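Local structure of aspartate semialdehyde dehydrogenase (Francisella tularensis subsp. tularensis, 4WOJ) at residues Q61-I66 and G81-E86; L229-V234 and G239-E244; E250-L255 and K259-D264; R333-L338 and I343-T348. The protein probably catalyses the NADPH-dependent reductive dephosphorylation of L-aspartyl-4-phosphate to L-aspartate-semialdehyde, a step in the biosynthesis of lysine, methionine and threonine. One frame throughout, in Å; residues are numbered along the deposited sequence.

Interaction 1 (Q61-I66 and G81-E86); sequences QDAYSI and GEYTKE
Tyr83 and Glu86 on helix 81-93 meet Ala63 and Tyr64, in the loop that follows edge strand 61-62 of the parallel sheet in the Rossmann-type NAD-binding domain. One polar bond crosses: Tyr83 OH donates to Ala63 O at 2.7 Å, reaching the oxygen from above the carbonyl plane. Tyr83 holds CG opposite its backbone N (chi1 179°), which carries the ring out from the helix to the loop. The two tyrosines form an offset edge-to-face pair, with centroids 5.3 Å apart and planes at 66°; Tyr83 presents its edge and its CE1 lies over the rim of the Tyr64 face. Apolar contacts flank the pair. Ala63 CB rests 3.7 Å from Tyr83 CE1, and Glu86 CG lies in the plane of the Tyr64 ring, 3.8 Å from CE1 of that tyrosine. The loop is shaped by an Asx turn, in which Asp62 OD1 accepts from Tyr64 N at 3.1 Å, and Ser65 OG caps the next helix by bonding to Gln68 N.

Interaction 2 (L229-V234 and G239-E244); sequences LPWIDV and GQTKEE
A capping box formed by Thr241 and Glu244 starts helix 242-255 beside the predicted active site, and loop 229-234 packs against it through Trp231 and Ile232. Thr241 N donates to Glu244 OE1 at 2.8 Å, while the return bond from Glu244 N to Thr241 OG1 is weak. With OG1 between backbone N and carbonyl carbon (chi1 63°), Thr241 CG2 stands anti to the latter and lies over the five-membered ring of Trp231, a CH-pi contact 3.4 Å from its centroid. The indole NE1 donates to Asp233 O at 2.7 Å. Across the segments Lys242 N donates to Val234 O at 2.7 Å, and a water joins Ile232 N, Thr241 OG1 and Glu244 OE2. Ile232 CG2 rests 3.5 Å from Glu243 CG; the Glu243 side chain, its OE2 bound by Asn140, comes within about 5 Å of that of Cys141, the predicted acyl-thioester residue. In the first helical turn, Glu244 also packs on strand 263-266 and forms salt bridges with Arg333 and Lys335 of the second subunit.

Interaction 3 (E250-L255 and K259-D264); sequences ELNKIL and KTIPVD
Within the dimerisation domain, the turn from helix 242-255 into strand 263-266, outermost of its sheet within the chain, is clasped by Asn252, whose carboxamide pairs with the backbone of Ile261 just ahead of the strand. Both ends of the amide are used. Asn252 OD1 accepts from Ile261 N at 2.9 Å in an almost straight bond (177°), and Asn252 ND2 donates to Ile261 O, also at 2.9 Å, with the acceptor in the amide plane although the donor stands above the carbonyl plane of Ile261. Two bonds to one residue fix the rotation of the amide. Thr257 OG1, in the connecting loop, also bonds OD1, and Ala248 O, a turn earlier in the helix, bonds ND2. Leu251 has CG opposite its backbone N (chi1 176°), which turns CD2 toward segment 259-264, 3.4 Å from Val263 CG2 and 4.1 Å from Ile261 CG2. One helical turn on, Leu255 CD1 meets Ile261 CD1 at 4.2 Å, the two side chains crossing nearly at right angles. Val263 also touches Ala247 and Ala248, and the Leu251 side chain meets both helix 141-149 and strand 263-266, which pairs in parallel with strand 159-167 in the mixed sheet.

Interaction 4 (R333-L338 and I343-T348); sequences RIKSSL and IFHCFT
Lys335 and His345 face each other as a hydrogen-bonded antiparallel pair. Lys335 N donates to His345 O at 2.9 Å and His345 N to Lys335 O at 2.8 Å, both bonds close to straight at 165°. Their side chains lie on one face of the sheet, where Lys335 CE comes within 4.0 Å of His345 CD2. Beyond the strand end, Ser337 points OG away from its own backbone N (chi1 -175°), which brings it up to His345 NE2 in a hydrogen bond whose 2.5 Å length is short enough to be taken with caution; either atom could be the donor. The other face carries Ile334, Phe344 and Cys346: Ile334 CG1 touches Cys346 CB at 3.8 Å, and Ile334 CG2 approaches Phe344 CD2 at 4.3 Å. These contacts close the beta hairpin of strands 329-336 and 343-351 in the mixed sheet of the dimerisation domain, the two short segments running at 174° to each other. The imidazole is positioned from its far nitrogen, since His345 ND1 bonds to Thr281 OG1 on neighbouring strand 275-284, while Ser337 OG is also bonded to Leu339 N in the turn. Helix 290-298 covers the Ile334 and Phe344 side chains. On the Lys335 face lies the second subunit: Lys335 NZ binds Gly265 O of that subunit, and Arg333, held by Asn309 of its own chain, reaches Pro230 O of the second subunit.

How the interactions relate
From the N terminus, the four contacts follow one another in series, none enclosing or crossing another. Interaction 1 closes the passage from edge strand 61-62 through helix 66-70 and strand 74-77 to helix 81-93 in the NAD-binding domain; the other three lie in the dimerisation domain. Interaction 2 closes a short loop at the start of helix 242-255 and interaction 3 the turn at its end, and the two touch where Gln240 NE2 lies 3.7 Å from Asp264 OD1. Interaction 4 closes the hairpin of strands 329-336 and 343-351. Strand 263-266 and this hairpin belong to one mixed sheet, and interactions 2, 3 and 4 all touch the second subunit.

Interaction 1 (Q61-I66 and G81-E86)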
loop_
_atom_site.group_PDB
_atom_site.type_symbol
_atom_site.label_atom_id
_atom_site.label_comp_id
_atom_site.label_asym_id
_atom_site.label_seq_id
_atom_site.Cartn_x
_atom_site.Cartn_y
_atom_site.Cartn_z
ATOM N N GLN B 61 -37.899 -9.521 -15.041
ATOM C CA GLN B 61 -38.650 -10.304 -14.084
ATOM C C GLN B 61 -38.229 -9.929 -12.666
ATOM O O GLN B 61 -37.295 -9.160 -12.480
ATOM C CB GLN B 61 -38.507 -11.792 -14.407
ATOM C CG GLN B 61 -39.300 -12.142 -15.663
ATOM C CD GLN B 61 -39.133 -13.577 -16.137
ATOM O OE1 GLN B 61 -38.999 -14.529 -15.342
ATOM N NE2 GLN B 61 -39.139 -13.739 -17.453
ATOM N N ASP B 62 -38.939 -10.470 -11.684
ATOM C CA ASP B 62 -38.768 -10.125 -10.260
ATOM C C ASP B 62 -37.687 -10.988 -9.585
ATOM O O ASP B 62 -37.768 -12.225 -9.582
ATOM C CB ASP B 62 -40.123 -10.287 -9.545
ATOM C CG ASP B 62 -40.103 -9.889 -8.055
ATOM O OD1 ASP B 62 -39.099 -9.345 -7.523
ATOM O OD2 ASP B 62 -41.153 -10.126 -7.416
ATOM N N ALA B 63 -36.675 -10.313 -9.032
ATOM C CA ALA B 63 -35.547 -10.981 -8.364
ATOM C C ALA B 63 -36.024 -11.865 -7.222
ATOM O O ALA B 63 -35.514 -12.961 -7.022
ATOM C CB ALA B 63 -34.554 -9.949 -7.854
ATOM N N TYR B 64 -37.024 -11.378 -6.498
ATOM C CA TYR B 64 -37.563 -12.062 -5.314
ATOM C C TYR B 64 -38.707 -13.027 -5.612
ATOM O O TYR B 64 -39.157 -13.763 -4.729
ATOM C CB TYR B 64 -37.979 -11.036 -4.258
ATOM C CG TYR B 64 -36.781 -10.306 -3.710
ATOM C CD1 TYR B 64 -35.960 -10.897 -2.745
ATOM C CD2 TYR B 64 -36.429 -9.053 -4.197
ATOM C CE1 TYR B 64 -34.833 -10.243 -2.275
ATOM C CE2 TYR B 64 -35.315 -8.392 -3.728
ATOM C CZ TYR B 64 -34.520 -8.983 -2.771
ATOM O OH TYR B 64 -33.408 -8.301 -2.314
ATOM N N SER B 65 -39.187 -13.039 -6.848
ATOM C CA SER B 65 -40.215 -14.014 -7.192
ATOM C C SER B 65 -39.556 -15.362 -7.309
ATOM O O SER B 65 -38.712 -15.570 -8.185
ATOM C CB SER B 65 -40.931 -13.697 -8.494
ATOM O OG SER B 65 -41.519 -14.881 -9.014
ATOM N N ILE B 66 -39.986 -16.272 -6.448
ATOM C CA ILE B 66 -39.430 -17.624 -6.366
ATOM C C ILE B 66 -39.894 -18.531 -7.511
ATOM O O ILE B 66 -39.253 -19.539 -7.816
ATOM C CB ILE B 66 -39.818 -18.283 -5.027
ATOM C CG1 ILE B 66 -39.288 -17.451 -3.853
ATOM C CG2 ILE B 66 -39.316 -19.725 -4.956
ATOM C CD1 ILE B 66 -37.774 -17.300 -3.819
ATOM N N GLY B 81 -24.461 -10.988 -0.728
ATOM C CA GLY B 81 -24.754 -11.986 0.279
ATOM C C GLY B 81 -26.090 -11.819 0.983
ATOM O O GLY B 81 -26.706 -12.816 1.369
ATOM N N GLU B 82 -26.558 -10.582 1.154
ATOM C CA GLU B 82 -27.917 -10.368 1.736
ATOM C C GLU B 82 -28.970 -11.031 0.857
ATOM O O GLU B 82 -29.944 -11.601 1.348
ATOM C CB GLU B 82 -28.276 -8.886 1.927
ATOM C CG GLU B 82 -27.434 -8.138 2.958
ATOM C CD GLU B 82 -28.219 -7.026 3.658
ATOM O OE1 GLU B 82 -28.292 -5.904 3.103
ATOM O OE2 GLU B 82 -28.775 -7.274 4.760
ATOM N N TYR B 83 -28.747 -10.966 -0.447
ATOM C CA TYR B 83 -29.673 -11.515 -1.424
ATOM C C TYR B 83 -29.516 -13.000 -1.519
ATOM O O TYR B 83 -30.488 -13.723 -1.645
ATOM C CB TYR B 83 -29.441 -10.887 -2.800
ATOM C CG TYR B 83 -30.356 -11.437 -3.889
ATOM C CD1 TYR B 83 -31.608 -10.893 -4.112
ATOM C CD2 TYR B 83 -29.952 -12.489 -4.704
ATOM C CE1 TYR B 83 -32.433 -11.381 -5.115
ATOM C CE2 TYR B 83 -30.772 -12.990 -5.702
ATOM C CZ TYR B 83 -32.007 -12.436 -5.906
ATOM O OH TYR B 83 -32.830 -12.916 -6.907
ATOM N N THR B 84 -28.288 -13.475 -1.493
ATOM C CA THR B 84 -28.078 -14.915 -1.520
ATOM C C THR B 84 -28.685 -15.524 -0.273
ATOM O O THR B 84 -29.225 -16.617 -0.306
ATOM C CB THR B 84 -26.589 -15.269 -1.577
ATOM O OG1 THR B 84 -25.996 -14.612 -2.703
ATOM C CG2 THR B 84 -26.397 -16.776 -1.695
ATOM N N LYS B 85 -28.583 -14.792 0.826
ATOM C CA LYS B 85 -29.130 -15.234 2.097
ATOM C C LYS B 85 -30.633 -15.302 2.131
ATOM O O LYS B 85 -31.210 -16.243 2.669
ATOM C CB LYS B 85 -28.645 -14.336 3.213
ATOM C CG LYS B 85 -27.557 -15.017 4.012
ATOM C CD LYS B 85 -27.337 -14.290 5.324
ATOM C CE LYS B 85 -26.033 -13.501 5.290
ATOM N NZ LYS B 85 -26.207 -12.128 5.831
ATOM N N GLU B 86 -31.271 -14.314 1.534
ATOM C CA GLU B 86 -32.714 -14.306 1.474
ATOM C C GLU B 86 -33.195 -15.471 0.626
ATOM O O GLU B 86 -34.159 -16.142 0.953
ATOM C CB GLU B 86 -33.176 -12.989 0.844
ATOM C CG GLU B 86 -34.635 -12.943 0.396
ATOM C CD GLU B 86 -35.495 -12.152 1.351
ATOM O OE1 GLU B 86 -35.023 -11.098 1.834
ATOM O OE2 GLU B 86 -36.631 -12.595 1.628
#

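Interaction 2 (L229-V234 and G239-E244)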
loop_
_atom_site.group_PDB
_atom_site.type_symbol
_atom_site.label_atom_id
_atom_site.label_comp_id
_atom_site.label_asym_id
_atom_site.label_seq_id
_atom_site.Cartn_x
_atom_site.Cartn_y
_atom_site.Cartn_z
ATOM N N LEU B 229 -6.552 2.724 4.758
ATOM C CA LEU B 229 -7.342 2.109 5.819
ATOM C C LEU B 229 -6.973 0.623 6.017
ATOM O O LEU B 229 -7.421 -0.266 5.239
ATOM C CB LEU B 229 -8.816 2.258 5.507
ATOM C CG LEU B 229 -9.313 3.674 5.131
ATOM C CD1 LEU B 229 -10.759 3.586 4.702
ATOM C CD2 LEU B 229 -9.158 4.681 6.265
ATOM N N PRO B 230 -6.134 0.350 7.036
ATOM C CA PRO B 230 -5.659 -0.998 7.226
ATOM C C PRO B 230 -6.621 -1.879 8.000
ATOM O O PRO B 230 -6.196 -2.635 8.882
ATOM C CB PRO B 230 -4.319 -0.801 7.955
ATOM C CG PRO B 230 -4.533 0.431 8.755
ATOM C CD PRO B 230 -5.463 1.300 7.926
ATOM N N TRP B 231 -7.904 -1.777 7.649
ATOM C CA TRP B 231 -8.946 -2.698 8.102
ATOM C C TRP B 231 -10.017 -2.893 7.042
ATOM O O TRP B 231 -10.697 -1.949 6.670
ATOM C CB TRP B 231 -9.608 -2.212 9.366
ATOM C CG TRP B 231 -10.439 -3.276 10.027
ATOM C CD1 TRP B 231 -11.692 -3.693 9.662
ATOM C CD2 TRP B 231 -10.084 -4.046 11.172
ATOM N NE1 TRP B 231 -12.135 -4.665 10.516
ATOM C CE2 TRP B 231 -11.166 -4.900 11.457
ATOM C CE3 TRP B 231 -8.976 -4.067 12.021
ATOM C CZ2 TRP B 231 -11.156 -5.795 12.554
ATOM C CZ3 TRP B 231 -8.964 -4.980 13.126
ATOM C CH2 TRP B 231 -10.043 -5.820 13.365
ATOM N N ILE B 232 -10.172 -4.135 6.583
ATOM C CA ILE B 232 -11.207 -4.481 5.625
ATOM C C ILE B 232 -12.059 -5.605 6.168
ATOM O O ILE B 232 -11.568 -6.676 6.442
ATOM C CB ILE B 232 -10.618 -4.788 4.210
ATOM C CG1 ILE B 232 -10.141 -3.467 3.583
ATOM C CG2 ILE B 232 -11.678 -5.378 3.284
ATOM C CD1 ILE B 232 -9.415 -3.582 2.280
ATOM N N ASP B 233 -13.354 -5.332 6.309
ATOM C CA ASP B 233 -14.343 -6.338 6.723
ATOM C C ASP B 233 -14.422 -6.566 8.263
ATOM O O ASP B 233 -14.118 -5.687 9.049
ATOM C CB ASP B 233 -14.147 -7.651 5.963
ATOM C CG ASP B 233 -15.482 -8.271 5.534
ATOM O OD1 ASP B 233 -16.011 -9.131 6.299
ATOM O OD2 ASP B 233 -16.005 -7.886 4.450
ATOM N N VAL B 234 -14.884 -7.735 8.677
ATOM C CA VAL B 234 -15.300 -7.965 10.071
ATOM C C VAL B 234 -14.111 -8.509 10.897
ATOM O O VAL B 234 -13.173 -9.100 10.354
ATOM C CB VAL B 234 -16.579 -8.885 10.161
ATOM C CG1 VAL B 234 -16.437 -9.993 11.206
ATOM C CG2 VAL B 234 -17.824 -8.065 10.459
ATOM N N GLY B 239 -7.374 -12.319 15.250
ATOM C CA GLY B 239 -6.681 -11.029 15.055
ATOM C C GLY B 239 -6.822 -10.502 13.635
ATOM O O GLY B 239 -6.628 -9.312 13.375
ATOM N N GLN B 240 -7.142 -11.411 12.720
ATOM C CA GLN B 240 -7.332 -11.083 11.306
ATOM C C GLN B 240 -8.645 -10.361 11.083
ATOM O O GLN B 240 -9.551 -10.444 11.917
ATOM C CB GLN B 240 -7.359 -12.355 10.468
ATOM C CG GLN B 240 -6.100 -13.199 10.542
ATOM C CD GLN B 240 -6.295 -14.577 9.954
ATOM O OE1 GLN B 240 -7.078 -15.377 10.482
ATOM N NE2 GLN B 240 -5.597 -14.865 8.855
ATOM N N THR B 241 -8.748 -9.634 9.976
ATOM C CA THR B 241 -10.059 -9.243 9.501
ATOM C C THR B 241 -10.587 -10.438 8.720
ATOM O O THR B 241 -9.846 -11.398 8.432
ATOM C CB THR B 241 -10.057 -7.992 8.604
ATOM O OG1 THR B 241 -9.303 -8.227 7.416
ATOM C CG2 THR B 241 -9.441 -6.841 9.317
ATOM N N LYS B 242 -11.870 -10.398 8.391
ATOM C CA LYS B 242 -12.475 -11.494 7.636
ATOM C C LYS B 242 -11.833 -11.539 6.247
ATOM O O LYS B 242 -11.574 -12.632 5.713
ATOM C CB LYS B 242 -13.994 -11.384 7.563
ATOM C CG LYS B 242 -14.706 -12.713 7.305
ATOM C CD LYS B 242 -16.120 -12.703 7.888
ATOM C CE LYS B 242 -17.159 -12.090 6.944
ATOM N NZ LYS B 242 -17.947 -13.149 6.241
ATOM N N GLU B 243 -11.528 -10.352 5.711
ATOM C CA GLU B 243 -10.827 -10.215 4.428
ATOM C C GLU B 243 -9.554 -11.018 4.345
ATOM O O GLU B 243 -9.269 -11.626 3.310
ATOM C CB GLU B 243 -10.484 -8.743 4.167
ATOM C CG GLU B 243 -10.040 -8.438 2.732
ATOM C CD GLU B 243 -11.139 -8.663 1.709
ATOM O OE1 GLU B 243 -12.300 -8.907 2.108
ATOM O OE2 GLU B 243 -10.851 -8.563 0.488
ATOM N N GLU B 244 -8.808 -11.009 5.452
ATOM C CA GLU B 244 -7.492 -11.664 5.593
ATOM C C GLU B 244 -7.572 -13.186 5.846
ATOM O O GLU B 244 -6.811 -13.959 5.280
ATOM C CB GLU B 244 -6.716 -10.999 6.739
ATOM C CG GLU B 244 -6.409 -9.528 6.480
ATOM C CD GLU B 244 -6.106 -8.709 7.732
ATOM O OE1 GLU B 244 -6.261 -9.200 8.877
ATOM O OE2 GLU B 244 -5.707 -7.544 7.568
HETATM O O HOH W 1 -7.533 -5.635 6.984
#

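Interaction 3 (E250-L255 and K259-D264)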
loop_
_atom_site.group_PDB
_atom_site.type_symbol
_atom_site.label_atom_id
_atom_site.label_comp_id
_atom_site.label_asym_id
_atom_site.label_seq_id
_atom_site.Cartn_x
_atom_site.Cartn_y
_atom_site.Cartn_z
ATOM N N GLU B 250 -9.646 -20.248 1.275
ATOM C CA GLU B 250 -10.092 -20.232 -0.136
ATOM C C GLU B 250 -9.009 -20.748 -1.100
ATOM O O GLU B 250 -9.285 -21.586 -1.960
ATOM C CB GLU B 250 -10.555 -18.824 -0.549
ATOM C CG GLU B 250 -11.789 -18.372 0.225
ATOM C CD GLU B 250 -12.349 -17.015 -0.201
ATOM O OE1 GLU B 250 -11.954 -16.490 -1.268
ATOM O OE2 GLU B 250 -13.166 -16.456 0.569
ATOM N N LEU B 251 -7.780 -20.268 -0.929
ATOM C CA LEU B 251 -6.653 -20.772 -1.722
ATOM C C LEU B 251 -6.534 -22.288 -1.587
ATOM O O LEU B 251 -6.396 -23.005 -2.574
ATOM C CB LEU B 251 -5.318 -20.124 -1.309
ATOM C CG LEU B 251 -4.078 -20.683 -2.037
ATOM C CD1 LEU B 251 -4.115 -20.272 -3.499
ATOM C CD2 LEU B 251 -2.778 -20.257 -1.405
ATOM N N ASN B 252 -6.598 -22.781 -0.363
ATOM C CA ASN B 252 -6.514 -24.244 -0.139
ATOM C C ASN B 252 -7.743 -24.996 -0.661
ATOM O O ASN B 252 -7.630 -26.084 -1.209
ATOM C CB ASN B 252 -6.157 -24.537 1.312
ATOM C CG ASN B 252 -4.708 -24.160 1.601
ATOM O OD1 ASN B 252 -3.788 -24.871 1.190
ATOM N ND2 ASN B 252 -4.490 -23.000 2.213
ATOM N N LYS B 253 -8.907 -24.370 -0.581
ATOM C CA LYS B 253 -10.092 -24.975 -1.202
ATOM C C LYS B 253 -9.932 -25.019 -2.734
ATOM O O LYS B 253 -10.265 -26.007 -3.356
ATOM C CB LYS B 253 -11.376 -24.274 -0.784
ATOM C CG LYS B 253 -12.598 -24.887 -1.440
ATOM C CD LYS B 253 -13.899 -24.632 -0.684
ATOM C CE LYS B 253 -14.968 -25.599 -1.182
ATOM N NZ LYS B 253 -16.306 -25.335 -0.576
ATOM N N ILE B 254 -9.417 -23.953 -3.335
ATOM C CA ILE B 254 -9.289 -23.903 -4.793
ATOM C C ILE B 254 -8.300 -24.935 -5.273
ATOM O O ILE B 254 -8.511 -25.592 -6.286
ATOM C CB ILE B 254 -8.827 -22.525 -5.296
ATOM C CG1 ILE B 254 -9.918 -21.480 -5.085
ATOM C CG2 ILE B 254 -8.493 -22.583 -6.784
ATOM C CD1 ILE B 254 -9.486 -20.065 -5.399
ATOM N N LEU B 255 -7.178 -25.038 -4.585
ATOM C CA LEU B 255 -6.137 -26.023 -4.962
ATOM C C LEU B 255 -6.446 -27.438 -4.425
ATOM O O LEU B 255 -5.783 -28.384 -4.821
ATOM C CB LEU B 255 -4.767 -25.580 -4.457
ATOM C CG LEU B 255 -4.253 -24.252 -5.013
ATOM C CD1 LEU B 255 -3.134 -23.695 -4.166
ATOM C CD2 LEU B 255 -3.793 -24.408 -6.455
ATOM N N LYS B 259 -1.743 -30.663 1.761
ATOM C CA LYS B 259 -0.915 -29.974 2.722
ATOM C C LYS B 259 -1.272 -28.500 2.724
ATOM O O LYS B 259 -1.066 -27.815 1.724
ATOM C CB LYS B 259 0.555 -30.168 2.314
ATOM C CG LYS B 259 1.568 -29.628 3.308
ATOM C CD LYS B 259 2.913 -29.439 2.630
ATOM C CE LYS B 259 4.035 -29.259 3.646
ATOM N NZ LYS B 259 4.440 -30.545 4.282
ATOM N N THR B 260 -1.781 -27.985 3.833
ATOM C CA THR B 260 -2.163 -26.569 3.824
ATOM C C THR B 260 -0.991 -25.621 3.531
ATOM O O THR B 260 0.095 -25.738 4.082
ATOM C CB THR B 260 -2.859 -26.087 5.094
ATOM O OG1 THR B 260 -3.213 -24.702 4.906
ATOM C CG2 THR B 260 -1.953 -26.237 6.324
ATOM N N ILE B 261 -1.237 -24.699 2.622
ATOM C CA ILE B 261 -0.318 -23.619 2.346
ATOM C C ILE B 261 -0.851 -22.420 3.124
ATOM O O ILE B 261 -1.919 -21.863 2.783
ATOM C CB ILE B 261 -0.305 -23.312 0.845
ATOM C CG1 ILE B 261 0.287 -24.487 0.088
ATOM C CG2 ILE B 261 0.431 -22.000 0.513
ATOM C CD1 ILE B 261 -0.183 -24.485 -1.354
ATOM N N PRO B 262 -0.130 -22.010 4.173
ATOM C CA PRO B 262 -0.575 -20.829 4.874
ATOM C C PRO B 262 -0.520 -19.577 3.976
ATOM O O PRO B 262 0.393 -19.420 3.168
ATOM C CB PRO B 262 0.413 -20.719 6.034
ATOM C CG PRO B 262 1.063 -22.045 6.164
ATOM C CD PRO B 262 1.050 -22.617 4.799
ATOM N N VAL B 263 -1.515 -18.710 4.123
ATOM C CA VAL B 263 -1.528 -17.360 3.491
ATOM C C VAL B 263 -1.847 -16.387 4.600
ATOM O O VAL B 263 -2.755 -16.578 5.386
ATOM C CB VAL B 263 -2.512 -17.228 2.311
ATOM C CG1 VAL B 263 -2.489 -15.816 1.695
ATOM C CG2 VAL B 263 -2.178 -18.233 1.217
ATOM N N ASP B 264 -1.042 -15.361 4.733
ATOM C CA ASP B 264 -1.292 -14.391 5.780
ATOM C C ASP B 264 -0.720 -13.060 5.327
ATOM O O ASP B 264 -0.039 -12.981 4.326
ATOM C CB ASP B 264 -0.675 -14.848 7.115
ATOM C CG ASP B 264 -1.527 -14.428 8.349
ATOM O OD1 ASP B 264 -2.286 -13.414 8.241
ATOM O OD2 ASP B 264 -1.451 -15.144 9.413
#

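Interaction 4 (R333-L338 and I343-T348)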
loop_
_atom_site.group_PDB
_atom_site.type_symbol
_atom_site.label_atom_id
_atom_site.label_comp_id
_atom_site.label_asym_id
_atom_site.label_seq_id
_atom_site.Cartn_x
_atom_site.Cartn_y
_atom_site.Cartn_z
ATOM N N ARG B 333 8.944 -6.778 -10.091
ATOM C CA ARG B 333 9.808 -6.567 -8.972
ATOM C C ARG B 333 10.211 -7.947 -8.420
ATOM O O ARG B 333 10.447 -8.107 -7.246
ATOM C CB ARG B 333 9.138 -5.691 -7.914
ATOM C CG ARG B 333 8.708 -4.303 -8.395
ATOM C CD ARG B 333 9.853 -3.414 -8.863
ATOM N NE ARG B 333 11.084 -3.665 -8.110
ATOM C CZ ARG B 333 11.396 -3.167 -6.908
ATOM N NH1 ARG B 333 10.567 -2.371 -6.248
ATOM N NH2 ARG B 333 12.568 -3.487 -6.349
ATOM N N ILE B 334 10.294 -8.924 -9.307
ATOM C CA ILE B 334 10.591 -10.281 -8.941
ATOM C C ILE B 334 12.058 -10.380 -8.554
ATOM O O ILE B 334 12.932 -10.218 -9.366
ATOM C CB ILE B 334 10.285 -11.274 -10.081
ATOM C CG1 ILE B 334 8.794 -11.221 -10.441
ATOM C CG2 ILE B 334 10.690 -12.691 -9.677
ATOM C CD1 ILE B 334 8.468 -11.674 -11.850
ATOM N N LYS B 335 12.321 -10.650 -7.297
ATOM C CA LYS B 335 13.684 -10.669 -6.834
ATOM C C LYS B 335 13.848 -11.659 -5.713
ATOM O O LYS B 335 12.889 -12.076 -5.057
ATOM C CB LYS B 335 14.080 -9.280 -6.388
ATOM C CG LYS B 335 13.347 -8.802 -5.164
ATOM C CD LYS B 335 13.796 -7.418 -4.744
ATOM C CE LYS B 335 13.436 -7.150 -3.285
ATOM N NZ LYS B 335 13.012 -5.736 -3.070
ATOM N N SER B 336 15.080 -12.050 -5.509
ATOM C CA SER B 336 15.452 -12.928 -4.394
ATOM C C SER B 336 15.489 -12.077 -3.153
ATOM O O SER B 336 15.468 -10.864 -3.215
ATOM C CB SER B 336 16.827 -13.519 -4.641
ATOM O OG SER B 336 17.731 -12.447 -4.744
ATOM N N SER B 337 15.528 -12.729 -2.025
ATOM C CA SER B 337 15.306 -12.125 -0.726
ATOM C C SER B 337 16.513 -12.401 0.197
ATOM O O SER B 337 17.139 -13.425 0.097
ATOM C CB SER B 337 14.062 -12.772 -0.096
ATOM O OG SER B 337 13.710 -12.161 1.138
ATOM N N LEU B 338 16.784 -11.444 1.069
ATOM C CA LEU B 338 17.754 -11.518 2.117
ATOM C C LEU B 338 17.288 -12.334 3.313
ATOM O O LEU B 338 18.048 -12.619 4.208
ATOM C CB LEU B 338 18.024 -10.108 2.618
ATOM C CG LEU B 338 18.708 -9.198 1.619
ATOM C CD1 LEU B 338 18.789 -7.761 2.182
ATOM C CD2 LEU B 338 20.080 -9.741 1.251
ATOM N N ILE B 343 13.210 -17.733 -0.170
ATOM C CA ILE B 343 12.130 -16.759 -0.215
ATOM C C ILE B 343 12.370 -15.836 -1.370
ATOM O O ILE B 343 13.477 -15.428 -1.588
ATOM C CB ILE B 343 12.027 -15.956 1.107
ATOM C CG1 ILE B 343 11.640 -16.912 2.244
ATOM C CG2 ILE B 343 11.040 -14.802 0.955
ATOM C CD1 ILE B 343 11.648 -16.279 3.613
ATOM N N PHE B 344 11.346 -15.551 -2.143
ATOM C CA PHE B 344 11.434 -14.441 -3.135
ATOM C C PHE B 344 10.341 -13.427 -2.912
ATOM O O PHE B 344 9.364 -13.693 -2.237
ATOM C CB PHE B 344 11.423 -14.930 -4.587
ATOM C CG PHE B 344 10.058 -15.246 -5.129
ATOM C CD1 PHE B 344 9.511 -16.507 -4.966
ATOM C CD2 PHE B 344 9.375 -14.325 -5.924
ATOM C CE1 PHE B 344 8.277 -16.825 -5.489
ATOM C CE2 PHE B 344 8.136 -14.633 -6.432
ATOM C CZ PHE B 344 7.574 -15.879 -6.208
ATOM N N HIS B 345 10.566 -12.242 -3.454
ATOM C CA HIS B 345 9.578 -11.146 -3.439
ATOM C C HIS B 345 9.133 -10.804 -4.832
ATOM O O HIS B 345 9.904 -10.937 -5.784
ATOM C CB HIS B 345 10.205 -9.884 -2.872
ATOM C CG HIS B 345 10.888 -10.087 -1.555
ATOM N ND1 HIS B 345 10.214 -10.072 -0.351
ATOM C CD2 HIS B 345 12.190 -10.302 -1.250
ATOM C CE1 HIS B 345 11.068 -10.257 0.633
ATOM N NE2 HIS B 345 12.274 -10.385 0.115
ATOM N N CYS B 346 7.899 -10.320 -4.948
ATOM C CA CYS B 346 7.385 -9.772 -6.173
ATOM C C CYS B 346 6.233 -8.899 -5.793
ATOM O O CYS B 346 5.861 -8.885 -4.643
ATOM C CB CYS B 346 6.926 -10.844 -7.157
ATOM S SG CYS B 346 5.686 -11.983 -6.545
ATOM N N PHE B 347 5.744 -8.129 -6.768
ATOM C CA PHE B 347 4.604 -7.211 -6.635
ATOM C C PHE B 347 3.694 -7.443 -7.821
ATOM O O PHE B 347 4.159 -7.471 -8.930
ATOM C CB PHE B 347 5.071 -5.745 -6.662
ATOM C CG PHE B 347 4.039 -4.745 -6.220
ATOM C CD1 PHE B 347 3.826 -4.481 -4.893
ATOM C CD2 PHE B 347 3.315 -3.985 -7.167
ATOM C CE1 PHE B 347 2.891 -3.536 -4.499
ATOM C CE2 PHE B 347 2.386 -3.043 -6.783
ATOM C CZ PHE B 347 2.166 -2.816 -5.439
ATOM N N THR B 348 2.398 -7.570 -7.588
ATOM C CA THR B 348 1.443 -7.822 -8.649
ATOM C C THR B 348 0.267 -6.900 -8.591
ATOM O O THR B 348 -0.058 -6.343 -7.558
ATOM C CB THR B 348 0.930 -9.309 -8.658
ATOM O OG1 THR B 348 -0.070 -9.440 -9.678
ATOM C CG2 THR B 348 0.364 -9.720 -7.334
#